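PDB 4QEO: histone-lysine N-methyltransferase, H3 lysine-9 specific SUVH4 from Arabidopsis thaliana, which methylates a specific lysine of histone H3, a mark of transcriptional repression, and binds methylated DNA, linking DNA methylation to histone methylation. Local coordinates for residues K252-T257 against L357-S362; L353-E358 against S371-P376; V381-G386 against R483-A488. One frame throughout, in Å; residues are numbered along the deposited sequence.

Interaction 1 of 3, residues K252-T257 against L357-S362; sequences KGIPAT and LEVFRS
T257 and E358 meet on one face of a short parallel strand pair: the threonine hydroxyl donates to E358 OE2, with OG1 and OE2 2.8 Å apart and the oxygen approached nearly head-on down its C-O bond. The two side chains cross at about a right angle. T257 OG1 sits between its own backbone N and carbonyl carbon (chi1 62°), which turns the hydroxyl to the carboxylate and leaves it 3.6 Å from F360 CB. On the other face the contact is apolar, A256 CB resting 4.2 Å from V359 CB while I254 CG2 reaches V359 CG2. P255 brings its CD to 3.5 Å from L357 O.

Behind these side chains stands the parallel backbone pairing of A256 with V359 and T257 with F360. V359 N donates to P255 O, T257 N to V359 O and R361 N to T257 O, all at close to 2.9 Å. Ahead of strand 256-257 a water accepts from L357 N and lies close enough to G253 O to donate to it, though it may serve other acceptors. E358 is fixed from its other oxygen as well, since OE1 is held by R370 and W372.

Strand 256-257 thus joins the pre-SET region to strand 357-361 of the SET domain. In this four-stranded mixed sheet, strand 240-242 lies beyond 256-257 and strand 367-371 beyond 357-361.

Interaction 2 of 3, residues L353-E358 against S371-P376; sequences LRFNLE and SWEYIP
L357 and S371 face each other as an antiparallel, non-hydrogen-bonded pair, their CA atoms 4.4 Å apart, and the pairing is carried past the strand by W372 N donating to N356 O at 2.8 Å, nearly straight.

W372 then swings its indole across E358, and NE1 donates to E358 OE1 at 2.7 Å. The oxygen lies in the ring plane but is itself met on its anti side, 29° out of the carboxylate plane, with carboxylate and indole planes 80° apart. E373 extends to the 353-358 segment: its OE1 uses the anti lone pair to take the N-H of N356, the N to OE1 distance being 2.6 Å. At the apolar end I375 CG1 stands almost squarely over the F355 ring, 3.8 Å from its centroid, while I375 CG2 touches CZ. Turning CG of F355 beside its backbone N (chi1 -49°) places the ring between this isoleucine and R354 CB, which covers the opposite face. P376 CD closes on CE1 obliquely. S371 OG donates to E373 O, bracing the bend within its own segment.

The chemistry is split: a CH-pi and apolar cluster at F355, and two carboxylates that each take an N-H across the contact. E358 OE1 also forms a salt bridge with R370, so the arginine's charge would probably favour the ionised carboxylate, OE1 being shared between guanidinium and indole.

Interaction 3 of 3, residues V381-G386 against R483-A488; sequences VCEYIG and RVVLFA
C382 and L486 form a hydrogen-bonded antiparallel pair, broadened by a classic beta bulge: V381 N and C382 N both donate to L486 O, at 2.7 and 3.1 Å, and V381 CB comes 3.4 Å from that oxygen. L486 fills the space beside C382, its CD1 4.0 Å from the sulfur, with V469 and Y500 packed on the same leucine. Further along, V484 CG1 fits against Y384 CB, and I447 packs on both. On the opposite face E383 CG lies against V485 CG2, and the extended glutamate crosses R483 at about a right angle. There NE and NH2 grip E383 OE1 side-on, in the guanidinium plane yet from above the carboxylate plane; a bend at chi3 (50°) brings NE to 2.8 Å from OE1. A water joins OE2 to Y384 O and V484 N. A leucine in place of R483 would probably leave the E383 carboxylate without this countercharge and take a salt-bridge partner from E333.

Y384 lies beside Y402 and R457, predicted to bind S-adenosylmethionine, and packs on a basic side chain of the bound peptide, so the contact borders the active site. Strand 380-383 is outermost in its four-stranded mixed sheet; strand 483-488 lies inside, flanked beyond by strand 467-473.

Along the chain interactions 1 and 2 come first, joined through strand 357-361, and interaction 3 follows; interactions 2 and 3 both lie within the SET domain. Interaction 1 brings the pre-SET region against that strand, and interaction 2 uses its start, sharing L357 and E358; their centres lie about 11 Å apart. K252 links them, with a weak, long ion pair to E373. Interaction 3 belongs to a different four-stranded sheet, its centre about 14 Å from that of interaction 2 and about 17 Å from that of interaction 1. Interactions 2 and 3 still touch, where I375 and P376 pack on A488, so the loop after strand 367-371 joins the two sheets. The cofactor product lies close to both ends of this series, near R361 and near Y384.

Interaction 1 of 3, residues K252-T257 against L357-S362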
# COMPACT_ATOMS: atom_id res chain seq x y z
N LYS A 252 -16.26 -11.34 -6.55
CA LYS A 252 -16.09 -11.67 -5.15
C LYS A 252 -17.14 -10.93 -4.36
O LYS A 252 -17.29 -9.72 -4.50
CB LYS A 252 -14.70 -11.25 -4.70
CG LYS A 252 -13.61 -12.02 -5.39
CD LYS A 252 -12.25 -11.50 -4.99
CE LYS A 252 -11.17 -12.49 -5.35
NZ LYS A 252 -10.52 -13.03 -4.13
N GLY A 253 -17.89 -11.66 -3.53
CA GLY A 253 -18.97 -11.07 -2.77
C GLY A 253 -18.48 -9.98 -1.83
O GLY A 253 -17.37 -10.05 -1.32
N ILE A 254 -19.32 -8.98 -1.61
CA ILE A 254 -18.98 -7.90 -0.70
C ILE A 254 -19.96 -7.84 0.47
O ILE A 254 -21.01 -7.20 0.38
CB ILE A 254 -18.94 -6.54 -1.43
CG1 ILE A 254 -17.98 -6.60 -2.62
CG2 ILE A 254 -18.51 -5.43 -0.47
CD1 ILE A 254 -18.17 -5.46 -3.62
N PRO A 255 -19.65 -8.54 1.56
CA PRO A 255 -20.49 -8.50 2.76
C PRO A 255 -20.54 -7.11 3.41
O PRO A 255 -19.62 -6.30 3.26
CB PRO A 255 -19.82 -9.51 3.70
CG PRO A 255 -18.45 -9.72 3.15
CD PRO A 255 -18.58 -9.55 1.67
N ALA A 256 -21.62 -6.85 4.13
CA ALA A 256 -21.76 -5.61 4.86
C ALA A 256 -22.07 -5.88 6.33
O ALA A 256 -22.89 -6.74 6.64
CB ALA A 256 -22.85 -4.74 4.24
N THR A 257 -21.40 -5.17 7.23
CA THR A 257 -21.65 -5.33 8.66
C THR A 257 -21.92 -4.00 9.35
O THR A 257 -21.37 -2.97 8.98
CB THR A 257 -20.46 -6.01 9.37
OG1 THR A 257 -19.29 -5.20 9.25
CG2 THR A 257 -20.20 -7.39 8.77
N LEU A 357 -13.52 -7.68 -0.16
CA LEU A 357 -13.75 -6.42 0.52
C LEU A 357 -14.95 -6.52 1.43
O LEU A 357 -15.74 -7.47 1.36
CB LEU A 357 -14.01 -5.31 -0.49
CG LEU A 357 -12.94 -5.11 -1.57
CD1 LEU A 357 -13.31 -3.94 -2.45
CD2 LEU A 357 -11.56 -4.92 -0.95
N GLU A 358 -15.11 -5.52 2.28
CA GLU A 358 -16.22 -5.49 3.21
C GLU A 358 -16.70 -4.05 3.37
O GLU A 358 -15.89 -3.13 3.46
CB GLU A 358 -15.78 -6.06 4.56
CG GLU A 358 -16.82 -5.95 5.66
CD GLU A 358 -16.26 -6.27 7.05
OE1 GLU A 358 -15.06 -6.62 7.15
OE2 GLU A 358 -17.01 -6.17 8.04
N VAL A 359 -18.01 -3.86 3.36
CA VAL A 359 -18.57 -2.58 3.75
C VAL A 359 -18.93 -2.68 5.22
O VAL A 359 -19.49 -3.68 5.65
CB VAL A 359 -19.82 -2.22 2.90
CG1 VAL A 359 -20.53 -1.01 3.48
CG2 VAL A 359 -19.41 -1.98 1.46
N PHE A 360 -18.58 -1.67 6.00
CA PHE A 360 -18.89 -1.68 7.42
C PHE A 360 -19.37 -0.32 7.92
O PHE A 360 -18.98 0.72 7.39
CB PHE A 360 -17.69 -2.15 8.24
CG PHE A 360 -16.51 -1.21 8.20
CD1 PHE A 360 -15.65 -1.19 7.12
CD2 PHE A 360 -16.25 -0.37 9.28
CE1 PHE A 360 -14.55 -0.34 7.09
CE2 PHE A 360 -15.15 0.48 9.26
CZ PHE A 360 -14.31 0.50 8.17
N ARG A 361 -20.22 -0.33 8.94
CA ARG A 361 -20.68 0.89 9.57
C ARG A 361 -19.56 1.46 10.42
O ARG A 361 -19.02 0.78 11.30
CB ARG A 361 -21.92 0.64 10.43
CG ARG A 361 -22.65 1.90 10.88
CD ARG A 361 -23.51 2.50 9.77
NE ARG A 361 -23.93 3.87 10.08
CZ ARG A 361 -24.54 4.69 9.22
NH1 ARG A 361 -24.82 4.28 7.99
NH2 ARG A 361 -24.88 5.92 9.60
N SER A 362 -19.18 2.70 10.12
CA SER A 362 -18.20 3.42 10.91
C SER A 362 -18.90 4.15 12.05
O SER A 362 -20.13 4.23 12.09
CB SER A 362 -17.49 4.46 10.05
OG SER A 362 -18.33 5.58 9.81
O HOH W 1 -14.94 -8.28 -2.54

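Interaction 2 of 3, residues L353-E358 against S371-P376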
# COMPACT_ATOMS: atom_id res chain seq x y z
N LEU A 353 -13.24 -7.70 -9.99
CA LEU A 353 -12.78 -7.33 -8.67
C LEU A 353 -11.81 -8.40 -8.16
O LEU A 353 -12.14 -9.59 -8.16
CB LEU A 353 -13.98 -7.16 -7.73
CG LEU A 353 -13.67 -6.91 -6.26
CD1 LEU A 353 -12.84 -5.65 -6.09
CD2 LEU A 353 -14.97 -6.82 -5.47
N ARG A 354 -10.61 -7.97 -7.79
CA ARG A 354 -9.53 -8.88 -7.42
C ARG A 354 -9.50 -9.19 -5.94
O ARG A 354 -8.80 -10.10 -5.54
CB ARG A 354 -8.16 -8.27 -7.75
CG ARG A 354 -7.88 -7.94 -9.18
CD ARG A 354 -6.73 -6.94 -9.26
NE ARG A 354 -6.17 -6.82 -10.60
CZ ARG A 354 -6.80 -6.27 -11.63
NH1 ARG A 354 -8.04 -5.80 -11.49
NH2 ARG A 354 -6.22 -6.20 -12.82
N PHE A 355 -10.18 -8.39 -5.12
CA PHE A 355 -9.98 -8.48 -3.67
C PHE A 355 -11.26 -8.74 -2.89
O PHE A 355 -12.34 -8.31 -3.29
CB PHE A 355 -9.35 -7.18 -3.11
CG PHE A 355 -8.15 -6.71 -3.88
CD1 PHE A 355 -6.92 -7.32 -3.71
CD2 PHE A 355 -8.24 -5.65 -4.76
CE1 PHE A 355 -5.81 -6.88 -4.42
CE2 PHE A 355 -7.14 -5.21 -5.47
CZ PHE A 355 -5.91 -5.83 -5.30
N ASN A 356 -11.11 -9.41 -1.75
CA ASN A 356 -12.22 -9.61 -0.83
C ASN A 356 -12.40 -8.37 0.03
O ASN A 356 -11.55 -8.04 0.84
CB ASN A 356 -11.96 -10.85 0.04
CG ASN A 356 -11.90 -12.13 -0.78
OD1 ASN A 356 -12.81 -12.42 -1.56
ND2 ASN A 356 -10.84 -12.91 -0.61
N LEU A 357 -13.52 -7.68 -0.16
CA LEU A 357 -13.75 -6.42 0.52
C LEU A 357 -14.95 -6.52 1.43
O LEU A 357 -15.74 -7.47 1.36
CB LEU A 357 -14.01 -5.31 -0.49
CG LEU A 357 -12.94 -5.11 -1.57
CD1 LEU A 357 -13.31 -3.94 -2.45
CD2 LEU A 357 -11.56 -4.92 -0.95
N GLU A 358 -15.11 -5.52 2.28
CA GLU A 358 -16.22 -5.49 3.21
C GLU A 358 -16.70 -4.05 3.37
O GLU A 358 -15.89 -3.13 3.46
CB GLU A 358 -15.78 -6.06 4.56
CG GLU A 358 -16.82 -5.95 5.66
CD GLU A 358 -16.26 -6.27 7.05
OE1 GLU A 358 -15.06 -6.62 7.15
OE2 GLU A 358 -17.01 -6.17 8.04
N SER A 371 -10.48 -3.80 3.22
CA SER A 371 -10.07 -5.01 2.52
C SER A 371 -9.68 -6.12 3.48
O SER A 371 -9.13 -5.87 4.55
CB SER A 371 -8.92 -4.72 1.56
OG SER A 371 -8.47 -5.92 0.95
N TRP A 372 -9.96 -7.36 3.09
CA TRP A 372 -9.61 -8.51 3.91
C TRP A 372 -8.27 -9.09 3.51
O TRP A 372 -7.74 -9.96 4.18
CB TRP A 372 -10.67 -9.60 3.80
CG TRP A 372 -11.93 -9.30 4.55
CD1 TRP A 372 -12.23 -8.16 5.22
CD2 TRP A 372 -13.05 -10.17 4.70
NE1 TRP A 372 -13.48 -8.26 5.79
CE2 TRP A 372 -14.00 -9.49 5.48
CE3 TRP A 372 -13.35 -11.46 4.24
CZ2 TRP A 372 -15.23 -10.05 5.81
CZ3 TRP A 372 -14.57 -12.02 4.58
CH2 TRP A 372 -15.49 -11.31 5.35
N GLU A 373 -7.73 -8.60 2.40
CA GLU A 373 -6.43 -9.06 1.94
C GLU A 373 -5.53 -7.90 1.54
O GLU A 373 -5.98 -6.76 1.43
CB GLU A 373 -6.57 -10.05 0.78
CG GLU A 373 -7.88 -9.94 0.02
CD GLU A 373 -7.95 -10.85 -1.19
OE1 GLU A 373 -9.02 -10.95 -1.81
OE2 GLU A 373 -6.92 -11.47 -1.52
N TYR A 374 -4.27 -8.21 1.32
CA TYR A 374 -3.27 -7.23 0.92
C TYR A 374 -3.57 -6.66 -0.45
O TYR A 374 -3.94 -7.40 -1.36
CB TYR A 374 -1.89 -7.88 0.96
CG TYR A 374 -1.37 -8.11 2.37
CD1 TYR A 374 -0.81 -7.07 3.10
CD2 TYR A 374 -1.46 -9.36 2.97
CE1 TYR A 374 -0.34 -7.27 4.39
CE2 TYR A 374 -1.00 -9.56 4.27
CZ TYR A 374 -0.44 -8.51 4.97
OH TYR A 374 0.02 -8.71 6.26
N ILE A 375 -3.45 -5.34 -0.58
CA ILE A 375 -3.61 -4.66 -1.87
C ILE A 375 -2.30 -3.97 -2.28
O ILE A 375 -1.88 -2.99 -1.65
CB ILE A 375 -4.74 -3.62 -1.83
CG1 ILE A 375 -6.06 -4.30 -1.44
CG2 ILE A 375 -4.87 -2.93 -3.18
CD1 ILE A 375 -7.24 -3.36 -1.38
N PRO A 376 -1.63 -4.49 -3.32
CA PRO A 376 -0.37 -3.88 -3.76
C PRO A 376 -0.59 -2.50 -4.38
O PRO A 376 -1.61 -2.27 -5.03
CB PRO A 376 0.14 -4.86 -4.84
CG PRO A 376 -0.58 -6.15 -4.55
CD PRO A 376 -1.93 -5.73 -4.04

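Interaction 3 of 3, residues V381-G386 against R483-A488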
# COMPACT_ATOMS: atom_id res chain seq x y z
N VAL A 381 -8.69 -0.72 -7.66
CA VAL A 381 -9.71 -1.11 -6.71
C VAL A 381 -11.09 -1.12 -7.38
O VAL A 381 -11.80 -2.13 -7.33
CB VAL A 381 -9.71 -0.20 -5.46
CG1 VAL A 381 -10.86 -0.58 -4.52
CG2 VAL A 381 -8.38 -0.32 -4.73
N CYS A 382 -11.48 -0.02 -8.02
CA CYS A 382 -12.78 -0.06 -8.73
C CYS A 382 -13.01 1.17 -9.54
O CYS A 382 -12.44 2.20 -9.24
CB CYS A 382 -13.95 -0.17 -7.74
SG CYS A 382 -14.00 1.18 -6.54
N GLU A 383 -13.86 1.07 -10.55
CA GLU A 383 -14.34 2.24 -11.25
C GLU A 383 -15.44 2.84 -10.38
O GLU A 383 -16.18 2.12 -9.72
CB GLU A 383 -14.91 1.87 -12.63
CG GLU A 383 -15.29 3.09 -13.47
CD GLU A 383 -15.71 2.75 -14.90
OE1 GLU A 383 -15.26 1.72 -15.45
OE2 GLU A 383 -16.50 3.53 -15.48
N TYR A 384 -15.54 4.16 -10.37
CA TYR A 384 -16.70 4.78 -9.76
C TYR A 384 -17.89 4.66 -10.73
O TYR A 384 -17.95 5.37 -11.73
CB TYR A 384 -16.41 6.24 -9.42
CG TYR A 384 -17.39 6.84 -8.43
CD1 TYR A 384 -18.58 7.40 -8.86
CD2 TYR A 384 -17.12 6.84 -7.07
CE1 TYR A 384 -19.48 7.95 -7.97
CE2 TYR A 384 -18.02 7.39 -6.17
CZ TYR A 384 -19.20 7.95 -6.63
OH TYR A 384 -20.10 8.50 -5.75
N ILE A 385 -18.80 3.74 -10.43
CA ILE A 385 -19.99 3.48 -11.26
C ILE A 385 -21.27 4.09 -10.66
O ILE A 385 -21.50 4.04 -9.45
CB ILE A 385 -20.19 1.96 -11.46
CG1 ILE A 385 -18.96 1.33 -12.14
CG2 ILE A 385 -21.46 1.67 -12.28
CD1 ILE A 385 -18.74 1.78 -13.57
N GLY A 386 -22.10 4.67 -11.53
CA GLY A 386 -23.37 5.27 -11.14
C GLY A 386 -24.09 5.71 -12.40
O GLY A 386 -23.79 5.21 -13.49
N ARG A 483 -13.70 7.56 -17.74
CA ARG A 483 -13.93 6.63 -16.65
C ARG A 483 -13.13 7.07 -15.43
O ARG A 483 -11.99 7.52 -15.55
CB ARG A 483 -13.56 5.21 -17.09
CG ARG A 483 -14.52 4.66 -18.16
CD ARG A 483 -14.07 3.33 -18.73
NE ARG A 483 -13.76 2.39 -17.67
CZ ARG A 483 -12.64 1.67 -17.59
NH1 ARG A 483 -11.69 1.76 -18.53
NH2 ARG A 483 -12.47 0.86 -16.57
N VAL A 484 -13.75 6.97 -14.26
CA VAL A 484 -13.10 7.38 -13.02
C VAL A 484 -12.75 6.14 -12.23
O VAL A 484 -13.64 5.42 -11.79
CB VAL A 484 -14.05 8.25 -12.18
CG1 VAL A 484 -13.43 8.58 -10.82
CG2 VAL A 484 -14.41 9.52 -12.95
N VAL A 485 -11.45 5.87 -12.06
CA VAL A 485 -11.02 4.61 -11.45
C VAL A 485 -10.14 4.82 -10.20
O VAL A 485 -9.17 5.57 -10.21
CB VAL A 485 -10.27 3.72 -12.47
CG1 VAL A 485 -9.88 2.39 -11.84
CG2 VAL A 485 -11.14 3.46 -13.71
N LEU A 486 -10.50 4.15 -9.12
CA LEU A 486 -9.75 4.18 -7.88
C LEU A 486 -8.68 3.10 -7.88
O LEU A 486 -8.98 1.89 -8.03
CB LEU A 486 -10.69 4.01 -6.68
CG LEU A 486 -11.69 5.16 -6.51
CD1 LEU A 486 -12.76 4.82 -5.47
CD2 LEU A 486 -10.96 6.43 -6.12
N PHE A 487 -7.44 3.58 -7.72
CA PHE A 487 -6.24 2.76 -7.63
C PHE A 487 -5.61 2.87 -6.23
O PHE A 487 -5.68 3.92 -5.59
CB PHE A 487 -5.22 3.24 -8.66
CG PHE A 487 -5.50 2.76 -10.06
CD1 PHE A 487 -6.31 3.49 -10.91
CD2 PHE A 487 -4.94 1.57 -10.52
CE1 PHE A 487 -6.56 3.06 -12.20
CE2 PHE A 487 -5.19 1.13 -11.81
CZ PHE A 487 -6.01 1.88 -12.65
N ALA A 488 -4.98 1.80 -5.77
CA ALA A 488 -4.23 1.86 -4.52
C ALA A 488 -3.00 2.74 -4.71
O ALA A 488 -2.19 2.50 -5.61
CB ALA A 488 -3.83 0.44 -4.07
O HOH W 2 -16.60 5.87 -14.23